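Local atomic coordinates of POU domain, class 6, transcription factor 1 (Homo sapiens, PDB entry 3D1N), a protein that acts as a DNA-binding transcription factor of the POU family, probably preferring a variant of the octamer motif. Residues 31-34 with 35-39. The protein carries 2 engineered substitutions. Residues are numbered along the deposited sequence; the frame is centred on the assembly and turned at random.
Sequences MTAT and EGPAY. Unlike the reference sequence in segment 31-34: Met31 (reference Leu).
Met31 and Tyr39 make the apolar side of this local contact, in the connection from helix 24-31 to helix 41-49. Residue 31 is an engineered selenomethionine: its SE lies above the ring face of Tyr39, 4.9 Å from the centroid and 24° off the normal, a Met-aromatic contact. Nearer the backbone, Met31 CG rests 4.0 Å from Tyr39 CB. Both side chains also touch Val63 of helix 54-73, an apolar setting that suits the flat ring of Tyr39. Thr32 CA lies by the rim of the same ring, close to its plane.

Helices 24-31 and 41-49 form the helix-turn-helix of the POU-specific domain, a variant with an unusually long turn, and Thr32 to Tyr39 make up most of that turn. Ala38 packs on a DNA phosphate, its small methyl consistent with a close fit.

Hydrogen bonds draw the two arms together. Ala33 N donates to Pro37 O over 3.2 Å, approaching from above the carbonyl plane. Thr32 suits the first position past the helix because its hydroxyl can bridge the arms: with OG1 turned anti to the backbone N (chi1 -170°), it accepts a weak hydrogen bond from Tyr39 N at 3.4 Å and packs on Ala38. Within 31-34 itself, Thr34 OG1 gives a weak hydrogen bond to Thr32 O.

At the far end the chain reverses through an inverse gamma turn centred on Glu35, with a weak bond from Gly36 N to Thr34 O at 3.0 Å. Gly36 has positive phi (78°), which glycine tolerates readily. Pro37 follows a cis peptide bond, a geometry most accessible to proline.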
loop_
_atom_site.group_PDB
_atom_site.type_symbol
_atom_site.label_atom_id
_atom_site.label_comp_id
_atom_site.label_asym_id
_atom_site.label_seq_id
_atom_site.Cartn_x
_atom_site.Cartn_y
_atom_site.Cartn_z
HETATM N N MSE K 31 9.225 11.568 -20.695
HETATM C CA MSE K 31 10.569 12.053 -20.969
HETATM C C MSE K 31 11.279 11.212 -22.021
HETATM O O MSE K 31 12.388 11.540 -22.444
HETATM C CB MSE K 31 11.395 12.130 -19.685
HETATM C CG MSE K 31 12.239 10.908 -19.391
HETATM SE SE MSE K 31 13.434 11.240 -17.869
HETATM C CE MSE K 31 14.368 12.862 -18.513
ATOM N N THR K 32 10.636 10.131 -22.446
ATOM C CA THR K 32 11.141 9.349 -23.561
ATOM C C THR K 32 11.257 10.268 -24.774
ATOM O O THR K 32 10.389 11.109 -25.010
ATOM C CB THR K 32 10.224 8.167 -23.876
ATOM O OG1 THR K 32 10.869 7.295 -24.807
ATOM C CG2 THR K 32 8.915 8.654 -24.464
ATOM N N ALA K 33 12.336 10.098 -25.533
ATOM C CA ALA K 33 12.780 11.075 -26.540
ATOM C C ALA K 33 11.725 11.715 -27.464
ATOM O O ALA K 33 11.619 12.940 -27.500
ATOM C CB ALA K 33 13.949 10.519 -27.354
ATOM N N THR K 34 10.959 10.922 -28.213
ATOM C CA THR K 34 11.000 9.464 -28.166
ATOM C C THR K 34 11.793 8.880 -29.346
ATOM O O THR K 34 11.848 7.661 -29.528
ATOM C CB THR K 34 9.564 8.878 -28.148
ATOM O OG1 THR K 34 8.736 9.666 -27.283
ATOM C CG2 THR K 34 9.565 7.428 -27.666
ATOM N N GLU K 35 12.411 9.752 -30.140
ATOM C CA GLU K 35 13.291 9.304 -31.218
ATOM C C GLU K 35 14.704 9.007 -30.699
ATOM O O GLU K 35 15.700 9.427 -31.291
ATOM C CB GLU K 35 13.329 10.326 -32.362
ATOM C CG GLU K 35 13.623 11.759 -31.934
ATOM C CD GLU K 35 13.997 12.659 -33.105
ATOM O OE1 GLU K 35 14.625 12.168 -34.069
ATOM O OE2 GLU K 35 13.671 13.864 -33.055
ATOM N N GLY K 36 14.778 8.276 -29.589
ATOM C CA GLY K 36 16.044 7.921 -28.974
ATOM C C GLY K 36 16.634 9.081 -28.197
ATOM O O GLY K 36 16.752 10.183 -28.731
ATOM N N PRO K 37 17.001 8.844 -26.927
ATOM C CA PRO K 37 16.862 7.554 -26.252
ATOM C C PRO K 37 15.491 7.421 -25.608
ATOM O O PRO K 37 14.962 8.399 -25.076
ATOM C CB PRO K 37 17.923 7.622 -25.137
ATOM C CG PRO K 37 18.578 8.984 -25.250
ATOM C CD PRO K 37 17.642 9.833 -26.050
ATOM N N ALA K 38 14.927 6.220 -25.654
ATOM C CA ALA K 38 13.702 5.942 -24.922
ATOM C C ALA K 38 14.040 5.817 -23.441
ATOM O O ALA K 38 15.188 5.541 -23.079
ATOM C CB ALA K 38 13.054 4.669 -25.433
ATOM N N TYR K 39 13.046 6.040 -22.587
ATOM C CA TYR K 39 13.240 5.854 -21.157
ATOM C C TYR K 39 12.091 5.057 -20.558
ATOM O O TYR K 39 10.978 5.555 -20.427
ATOM C CB TYR K 39 13.399 7.201 -20.460
ATOM C CG TYR K 39 14.692 7.898 -20.803
ATOM C CD1 TYR K 39 14.850 8.554 -22.016
ATOM C CD2 TYR K 39 15.758 7.897 -19.916
ATOM C CE1 TYR K 39 16.037 9.190 -22.337
ATOM C CE2 TYR K 39 16.947 8.533 -20.220
ATOM C CZ TYR K 39 17.082 9.179 -21.433
ATOM O OH TYR K 39 18.265 9.814 -21.741
#